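Glutaredoxin-like protein NRDH (Escherichia coli, PDB 1H75) probably serves as an electron carrier for the NrdEF ribonucleotide reductase system, combining a glutaredoxin-like sequence with a thioredoxin-like activity profile. Local coordinates at residues 6-11 and 32-37; 46-51 and 58-63. One frame throughout, in Å; residues are numbered along the deposited sequence.

Interaction 1. Residues 6-11 and 32-37; sequences YTRNDC and NVDRVP
R8 reaches across to D34, its chain running past the carboxylate from CB to NH2. R8 CB starts 4.0 Å from D34 OD1, and CG comes in to 3.5 Å of the same oxygen. CG lies opposite the backbone N (chi1 159°) and the chain stays extended to CD, 3.7 Å from D34 OD1, before the bend at chi3 (-64°) turns the guanidinium side-on to the acid, with CZ beside OD2. R8 NE donates to D34 OD1, somewhat tilted from both planes, and R8 NH2 to the syn lone pair of D34 OD2, both at 2.9 Å. This two-nitrogen salt bridge holds the flat groups nearly coplanar, 6° apart.

Next to it along the chain is the end of the parallel pairing between strands 3-7 and 29-32, which with helix 12-23 form the beta-alpha-beta unit that opens the thioredoxin fold. T7 and N32 pair there, and V33 N donates to T7 O at 2.9 Å. V33 CG1 packs on Y6 CB at 3.8 Å, near the plane of the tyrosine ring at its edge; both residues also touch helix 37-45. R8 opens a type II turn that ends at C11, the N-cap of helix 12-23 and half of the redox-active disulfide with C14. A water donates to D34 OD1 at 2.7 Å and accepts from N9 N at 3.0 Å, linking that turn to the aspartate.

Interaction 2. Residues 46-51 and 58-63; sequences QGFRQL and DLSWSG
The CD2, CE2 and CZ atoms of F48 run along strand 59-62, meeting S62, W61 and S60 in turn. F48 CD2 lies 3.8 Å from S62 CB, F48 CE2 lies 4.0 Å from W61 C, and F48 CZ lies 4.0 Å from S60 OG, which approaches at the ring edge. S60 and S62 both point toward this loop, as alternate residues of a strand do, whereas the side chain of W61 between them starts off in the other direction, and its indole touches helix 66-69. The phenylalanine ring also rests on V53, in the neighbouring strand. F48 itself follows directly on the Schellman motif at G47 that ends helix 37-45, so it is the first side chain that the loop lays along the sheet.

S62 sits between the two large residues of the loop. S62 CB touches F48 on one hand and, on the other, comes within 3.5 Å of both Q50 CG and Q50 O. Q50 CG stands between its own backbone N and carbonyl carbon (chi1 65°), and from there the chain runs out extended past the serine, bringing Q50 CD to 3.7 Å from G63 CA.

The loop then leads through L51 and P52 into strand 53-56, the place where proteins of the thioredoxin fold usually carry a cis-proline. There P52 is joined by a backbone hydrogen bond to G63, just as W61 is joined to V54 further along. The F48 contacts are ones of shape, between an aromatic ring, serine methylenes, the S60 hydroxyl and a peptide group. F48 and Q50 thus pack on the S60/S62 side of the outermost strand, whose place in the sheet is probably set mainly by its pairing with strand 53-56.

How the interactions relate
L51 joins the two contacts, whose centres lie about 14 Å apart. Within interaction 2 its side chain leaves the backbone away from residues 58-63 and reaches interaction 1: L51 CD1 lies 3.5 Å from R8 CB and 3.8 Å from V33 CG2, and L51 CD2 lies 3.8 Å from Y6 O. One leucine thus packs against the salt-bridged arginine and the valine at the end of the parallel strand pair. Its carbonyl oxygen, L51 O, approaches the redox-active disulfide, 4.1 Å from C11 SG. The loop of interaction 2 and the turn of interaction 1 therefore meet beside the disulfide, while strands 3-7 and 59-62 flank strand 53-56 in the same sheet.

Interaction 1. Residues 6-11 and 32-37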
ATOM      1  N   TYR A   6      -2.218  -0.351  -2.954  1.00 14.33           N
ATOM      2  CA  TYR A   6      -3.196   0.221  -3.896  1.00 15.00           C
ATOM      3  C   TYR A   6      -2.578   1.546  -4.291  1.00 15.97           C
ATOM      4  O   TYR A   6      -2.323   2.418  -3.445  1.00 16.23           O
ATOM      5  CB  TYR A   6      -4.562   0.387  -3.226  1.00 13.25           C
ATOM      6  CG  TYR A   6      -5.180  -0.978  -2.946  1.00 14.27           C
ATOM      7  CD1 TYR A   6      -4.974  -1.631  -1.727  1.00 17.40           C
ATOM      8  CD2 TYR A   6      -5.907  -1.647  -3.943  1.00 15.95           C
ATOM      9  CE1 TYR A   6      -5.478  -2.924  -1.506  1.00 16.53           C
ATOM     10  CE2 TYR A   6      -6.408  -2.926  -3.732  1.00 17.96           C
ATOM     11  CZ  TYR A   6      -6.190  -3.557  -2.516  1.00 19.37           C
ATOM     12  OH  TYR A   6      -6.679  -4.829  -2.339  1.00 21.35           O
ATOM     13  N   THR A   7      -2.393   1.728  -5.597  1.00 15.31           N
ATOM     14  CA  THR A   7      -1.658   2.880  -6.072  1.00 17.70           C
ATOM     15  C   THR A   7      -2.239   3.670  -7.250  1.00 19.97           C
ATOM     16  O   THR A   7      -3.274   3.313  -7.803  1.00 19.01           O
ATOM     17  CB  THR A   7      -0.242   2.365  -6.443  1.00 19.07           C
ATOM     18  OG1 THR A   7       0.645   3.458  -6.673  1.00 20.97           O
ATOM     19  CG2 THR A   7      -0.323   1.469  -7.699  1.00 19.55           C
ATOM     20  N   ARG A   8      -1.536   4.737  -7.618  1.00 22.03           N
ATOM     21  CA  ARG A   8      -1.914   5.621  -8.724  1.00 26.90           C
ATOM     22  C   ARG A   8      -0.627   6.175  -9.348  1.00 28.68           C
ATOM     23  O   ARG A   8       0.364   6.362  -8.648  1.00 27.08           O
ATOM     24  CB  ARG A   8      -2.786   6.770  -8.181  1.00 26.63           C
ATOM     25  CG  ARG A   8      -2.858   8.003  -9.055  1.00 30.79           C
ATOM     26  CD  ARG A   8      -3.925   8.942  -8.554  1.00 31.00           C
ATOM     27  NE  ARG A   8      -5.263   8.366  -8.647  1.00 32.03           N
ATOM     28  CZ  ARG A   8      -6.307   8.811  -7.953  1.00 31.87           C
ATOM     29  NH1 ARG A   8      -6.163   9.832  -7.114  1.00 32.07           N
ATOM     30  NH2 ARG A   8      -7.495   8.247  -8.100  1.00 31.84           N
ATOM     31  N   ASN A   9      -0.628   6.425 -10.658  1.00 32.39           N
ATOM     32  CA  ASN A   9       0.566   6.973 -11.305  1.00 34.39           C
ATOM     33  C   ASN A   9       0.674   8.442 -10.905  1.00 35.17           C
ATOM     34  O   ASN A   9      -0.313   9.056 -10.525  1.00 36.06           O
ATOM     35  CB  ASN A   9       0.469   6.844 -12.835  1.00 37.17           C
ATOM     36  CG  ASN A   9       0.488   5.388 -13.307  1.00 39.59           C
ATOM     37  OD1 ASN A   9       1.477   4.679 -13.122  1.00 42.46           O
ATOM     38  ND2 ASN A   9      -0.608   4.940 -13.916  1.00 42.00           N
ATOM     39  N   ASP A  10       1.880   8.995 -10.952  1.00 36.59           N
ATOM     40  CA  ASP A  10       2.083  10.397 -10.595  1.00 37.03           C
ATOM     41  C   ASP A  10       1.781  10.655  -9.116  1.00 35.63           C
ATOM     42  O   ASP A  10       1.506  11.788  -8.710  1.00 35.11           O
ATOM     43  CB  ASP A  10       1.192  11.297 -11.464  1.00 40.55           C
ATOM     44  CG  ASP A  10       1.434  12.769 -11.213  1.00 43.01           C
ATOM     45  OD1 ASP A  10       2.517  13.264 -11.596  1.00 45.52           O
ATOM     46  OD2 ASP A  10       0.548  13.430 -10.627  1.00 44.99           O
ATOM     47  N   CYS A  11       1.837   9.592  -8.317  1.00 31.61           N
ATOM     48  CA  CYS A  11       1.575   9.687  -6.883  1.00 28.48           C
ATOM     49  C   CYS A  11       2.927   9.510  -6.183  1.00 26.32           C
ATOM     50  O   CYS A  11       3.495   8.413  -6.166  1.00 26.64           O
ATOM     51  CB  CYS A  11       0.560   8.596  -6.480  1.00 25.71           C
ATOM     52  SG  CYS A  11       0.416   8.247  -4.689  1.00 25.83           S
ATOM     53  N   ASN A  32      -3.415  -0.797  -9.359  1.00 18.29           N
ATOM     54  CA  ASN A  32      -3.673   0.581  -9.751  1.00 17.44           C
ATOM     55  C   ASN A  32      -5.173   0.857  -9.616  1.00 16.77           C
ATOM     56  O   ASN A  32      -5.966   0.277 -10.355  1.00 17.47           O
ATOM     57  CB  ASN A  32      -3.254   0.775 -11.212  1.00 19.46           C
ATOM     58  CG  ASN A  32      -3.323   2.217 -11.645  1.00 21.49           C
ATOM     59  OD1 ASN A  32      -2.307   2.797 -12.042  1.00 27.64           O
ATOM     60  ND2 ASN A  32      -4.511   2.815 -11.570  1.00 19.67           N
ATOM     61  N   VAL A  33      -5.553   1.740  -8.691  1.00 17.14           N
ATOM     62  CA  VAL A  33      -6.961   2.037  -8.438  1.00 17.22           C
ATOM     63  C   VAL A  33      -7.695   2.759  -9.570  1.00 17.82           C
ATOM     64  O   VAL A  33      -8.935   2.774  -9.602  1.00 18.39           O
ATOM     65  CB  VAL A  33      -7.147   2.843  -7.113  1.00 17.53           C
ATOM     66  CG1 VAL A  33      -6.597   2.026  -5.940  1.00 18.30           C
ATOM     67  CG2 VAL A  33      -6.454   4.185  -7.193  1.00 18.47           C
ATOM     68  N   ASP A  34      -6.948   3.349 -10.492  1.00 17.93           N
ATOM     69  CA  ASP A  34      -7.577   4.023 -11.629  1.00 20.23           C
ATOM     70  C   ASP A  34      -7.933   2.980 -12.702  1.00 19.71           C
ATOM     71  O   ASP A  34      -8.943   3.124 -13.405  1.00 19.80           O
ATOM     72  CB  ASP A  34      -6.635   5.107 -12.174  1.00 21.32           C
ATOM     73  CG  ASP A  34      -6.511   6.290 -11.224  1.00 22.20           C
ATOM     74  OD1 ASP A  34      -5.437   6.903 -11.184  1.00 26.19           O
ATOM     75  OD2 ASP A  34      -7.489   6.608 -10.519  1.00 26.07           O
ATOM     76  N   ARG A  35      -7.110   1.941 -12.822  0.70 21.28           N
ATOM     77  CA  ARG A  35      -7.342   0.858 -13.786  0.70 21.73           C
ATOM     78  C   ARG A  35      -8.321  -0.179 -13.234  0.70 20.84           C
ATOM     79  O   ARG A  35      -8.912  -0.953 -13.995  0.70 18.90           O
ATOM     80  CB  ARG A  35      -6.034   0.130 -14.127  0.70 24.92           C
ATOM     81  CG  ARG A  35      -5.001   0.974 -14.836  0.70 30.90           C
ATOM     82  CD  ARG A  35      -3.771   0.163 -15.185  0.70 34.85           C
ATOM     83  NE  ARG A  35      -4.058  -0.902 -16.144  0.70 39.46           N
ATOM     84  CZ  ARG A  35      -3.240  -1.234 -17.139  0.70 40.46           C
ATOM     85  NH1 ARG A  35      -2.100  -0.579 -17.294  0.70 40.97           N
ATOM     86  NH2 ARG A  35      -3.558  -2.215 -17.974  0.70 40.36           N
ATOM     87  N   VAL A  36      -8.491  -0.187 -11.911  1.00 19.08           N
ATOM     88  CA  VAL A  36      -9.378  -1.153 -11.249  1.00 17.47           C
ATOM     89  C   VAL A  36     -10.341  -0.399 -10.306  1.00 18.30           C
ATOM     90  O   VAL A  36     -10.152  -0.375  -9.081  1.00 16.61           O
ATOM     91  CB  VAL A  36      -8.533  -2.182 -10.432  1.00 17.14           C
ATOM     92  CG1 VAL A  36      -9.417  -3.317  -9.939  1.00 19.21           C
ATOM     93  CG2 VAL A  36      -7.408  -2.735 -11.285  1.00 19.09           C
ATOM     94  N   PRO A  37     -11.390   0.217 -10.869  1.00 16.89           N
ATOM     95  CA  PRO A  37     -12.370   0.971 -10.079  1.00 17.21           C
ATOM     96  C   PRO A  37     -13.039   0.176  -8.973  1.00 16.18           C
ATOM     97  O   PRO A  37     -13.507   0.751  -7.989  1.00 16.20           O
ATOM     98  CB  PRO A  37     -13.374   1.455 -11.128  1.00 19.58           C
ATOM     99  CG  PRO A  37     -12.534   1.616 -12.345  1.00 21.25           C
ATOM    100  CD  PRO A  37     -11.605   0.419 -12.316  1.00 19.11           C
TER
HETATM  101  O   HOH W   1      -3.089   6.276 -12.384  1.00 34.87           O

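Interaction 2. Residues 46-51 and 58-63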
ATOM      1  N   GLN A  46     -14.203   1.716   2.876  1.00 16.39           N
ATOM      2  CA  GLN A  46     -13.469   1.450   4.113  1.00 17.00           C
ATOM      3  C   GLN A  46     -12.947   2.755   4.708  1.00 16.68           C
ATOM      4  O   GLN A  46     -12.192   2.754   5.687  1.00 16.00           O
ATOM      5  CB  GLN A  46     -12.303   0.499   3.859  1.00 20.20           C
ATOM      6  CG  GLN A  46     -12.729  -0.896   3.407  1.00 24.94           C
ATOM      7  CD  GLN A  46     -13.696  -1.573   4.384  1.00 28.11           C
ATOM      8  OE1 GLN A  46     -14.816  -1.956   4.015  1.00 30.71           O
ATOM      9  NE2 GLN A  46     -13.261  -1.729   5.625  1.00 27.37           N
ATOM     10  N   GLY A  47     -13.311   3.859   4.067  1.00 15.16           N
ATOM     11  CA  GLY A  47     -12.959   5.174   4.575  1.00 15.23           C
ATOM     12  C   GLY A  47     -11.654   5.827   4.174  1.00 15.17           C
ATOM     13  O   GLY A  47     -11.353   6.920   4.641  1.00 14.77           O
ATOM     14  N   PHE A  48     -10.884   5.190   3.303  1.00 14.45           N
ATOM     15  CA  PHE A  48      -9.623   5.775   2.907  1.00 14.59           C
ATOM     16  C   PHE A  48      -9.864   7.009   2.058  1.00 15.70           C
ATOM     17  O   PHE A  48     -10.808   7.051   1.247  1.00 16.77           O
ATOM     18  CB  PHE A  48      -8.813   4.745   2.134  1.00 14.57           C
ATOM     19  CG  PHE A  48      -8.369   3.609   2.983  1.00 14.53           C
ATOM     20  CD1 PHE A  48      -8.966   2.352   2.867  1.00 14.55           C
ATOM     21  CD2 PHE A  48      -7.359   3.801   3.920  1.00 15.03           C
ATOM     22  CE1 PHE A  48      -8.553   1.309   3.673  1.00 15.23           C
ATOM     23  CE2 PHE A  48      -6.952   2.767   4.726  1.00 15.66           C
ATOM     24  CZ  PHE A  48      -7.542   1.521   4.605  1.00 15.22           C
ATOM     25  N   ARG A  49      -9.005   8.007   2.239  1.00 16.42           N
ATOM     26  CA  ARG A  49      -9.151   9.274   1.511  1.00 18.21           C
ATOM     27  C   ARG A  49      -7.878   9.726   0.799  1.00 19.48           C
ATOM     28  O   ARG A  49      -7.835  10.800   0.194  1.00 18.17           O
ATOM     29  CB  ARG A  49      -9.619  10.374   2.477  1.00 20.66           C
ATOM     30  CG  ARG A  49     -10.832   9.986   3.309  1.00 23.63           C
ATOM     31  CD  ARG A  49     -11.789  11.150   3.622  1.00 30.56           C
ATOM     32  NE  ARG A  49     -11.143  12.390   4.053  1.00 30.67           N
ATOM     33  CZ  ARG A  49     -11.815  13.493   4.375  1.00 35.58           C
ATOM     34  NH1 ARG A  49     -13.141  13.501   4.317  1.00 36.95           N
ATOM     35  NH2 ARG A  49     -11.175  14.594   4.754  1.00 35.09           N
ATOM     36  N   GLN A  50      -6.830   8.913   0.865  1.00 19.03           N
ATOM     37  CA  GLN A  50      -5.581   9.270   0.206  1.00 19.95           C
ATOM     38  C   GLN A  50      -4.868   8.009  -0.231  1.00 18.75           C
ATOM     39  O   GLN A  50      -5.163   6.917   0.261  1.00 16.87           O
ATOM     40  CB  GLN A  50      -4.677  10.060   1.151  1.00 22.73           C
ATOM     41  CG  GLN A  50      -4.214   9.260   2.340  1.00 23.92           C
ATOM     42  CD  GLN A  50      -3.153   9.980   3.177  1.00 26.72           C
ATOM     43  OE1 GLN A  50      -2.746   9.485   4.226  1.00 26.84           O
ATOM     44  NE2 GLN A  50      -2.703  11.147   2.713  1.00 25.92           N
ATOM     45  N   LEU A  51      -3.936   8.161  -1.163  1.00 18.60           N
ATOM     46  CA  LEU A  51      -3.157   7.031  -1.646  1.00 18.57           C
ATOM     47  C   LEU A  51      -1.703   7.195  -1.252  1.00 17.65           C
ATOM     48  O   LEU A  51      -1.239   8.299  -0.949  1.00 18.18           O
ATOM     49  CB  LEU A  51      -3.249   6.918  -3.164  1.00 19.24           C
ATOM     50  CG  LEU A  51      -4.637   6.607  -3.715  1.00 20.14           C
ATOM     51  CD1 LEU A  51      -4.670   6.843  -5.216  1.00 22.05           C
ATOM     52  CD2 LEU A  51      -4.975   5.167  -3.396  1.00 18.68           C
ATOM     53  N   ASP A  58      -3.432  -7.879   9.188  1.00 21.17           N
ATOM     54  CA  ASP A  58      -4.388  -7.069   9.956  1.00 20.95           C
ATOM     55  C   ASP A  58      -4.150  -5.570   9.819  1.00 19.05           C
ATOM     56  O   ASP A  58      -4.946  -4.779  10.318  1.00 19.00           O
ATOM     57  CB  ASP A  58      -4.304  -7.356  11.460  1.00 24.78           C
ATOM     58  CG  ASP A  58      -4.719  -8.760  11.836  1.00 28.95           C
ATOM     59  OD1 ASP A  58      -5.418  -9.442  11.052  1.00 32.47           O
ATOM     60  OD2 ASP A  58      -4.339  -9.157  12.956  1.00 33.22           O
ATOM     61  N   LEU A  59      -3.039  -5.186   9.195  1.00 16.14           N
ATOM     62  CA  LEU A  59      -2.699  -3.776   9.049  1.00 14.50           C
ATOM     63  C   LEU A  59      -3.263  -3.165   7.773  1.00 15.70           C
ATOM     64  O   LEU A  59      -3.316  -3.813   6.735  1.00 13.66           O
ATOM     65  CB  LEU A  59      -1.178  -3.608   9.046  1.00 15.24           C
ATOM     66  CG  LEU A  59      -0.468  -4.246  10.245  1.00 16.27           C
ATOM     67  CD1 LEU A  59       1.022  -3.955  10.180  1.00 17.31           C
ATOM     68  CD2 LEU A  59      -1.029  -3.694  11.542  1.00 16.57           C
ATOM     69  N   SER A  60      -3.669  -1.905   7.861  1.00 14.07           N
ATOM     70  CA  SER A  60      -4.213  -1.202   6.703  1.00 15.09           C
ATOM     71  C   SER A  60      -4.045   0.284   6.952  1.00 18.01           C
ATOM     72  O   SER A  60      -4.575   0.816   7.933  1.00 21.19           O
ATOM     73  CB  SER A  60      -5.696  -1.535   6.514  1.00 15.75           C
ATOM     74  OG  SER A  60      -6.493  -1.010   7.566  1.00 20.96           O
ATOM     75  N   TRP A  61      -3.308   0.954   6.075  1.00 13.03           N
ATOM     76  CA  TRP A  61      -3.070   2.366   6.267  1.00 11.10           C
ATOM     77  C   TRP A  61      -2.970   3.072   4.931  1.00 11.58           C
ATOM     78  O   TRP A  61      -2.838   2.432   3.882  1.00 11.59           O
ATOM     79  CB  TRP A  61      -1.775   2.592   7.050  1.00 11.87           C
ATOM     80  CG  TRP A  61      -0.505   2.234   6.327  1.00 12.40           C
ATOM     81  CD1 TRP A  61       0.209   3.020   5.477  1.00 10.88           C
ATOM     82  CD2 TRP A  61       0.198   0.995   6.422  1.00 11.40           C
ATOM     83  NE1 TRP A  61       1.325   2.349   5.024  1.00 11.24           N
ATOM     84  CE2 TRP A  61       1.339   1.098   5.596  1.00 13.45           C
ATOM     85  CE3 TRP A  61      -0.025  -0.196   7.133  1.00 12.59           C
ATOM     86  CZ2 TRP A  61       2.265   0.057   5.459  1.00 11.75           C
ATOM     87  CZ3 TRP A  61       0.899  -1.238   7.000  1.00 13.77           C
ATOM     88  CH2 TRP A  61       2.034  -1.107   6.168  1.00 12.28           C
ATOM     89  N   SER A  62      -3.001   4.395   4.994  1.00 12.39           N
ATOM     90  CA  SER A  62      -2.904   5.209   3.778  1.00 12.24           C
ATOM     91  C   SER A  62      -1.776   6.228   3.882  1.00 12.90           C
ATOM     92  O   SER A  62      -1.341   6.552   4.979  1.00 14.15           O
ATOM     93  CB  SER A  62      -4.225   5.936   3.520  1.00 11.75           C
ATOM     94  OG  SER A  62      -4.593   6.803   4.590  1.00 13.74           O
ATOM     95  N   GLY A  63      -1.326   6.729   2.731  1.00 15.12           N
ATOM     96  CA  GLY A  63      -0.235   7.698   2.699  1.00 16.32           C
ATOM     97  C   GLY A  63       1.099   7.000   2.864  1.00 17.80           C
ATOM     98  O   GLY A  63       1.133   5.781   3.031  1.00 16.78           O
TER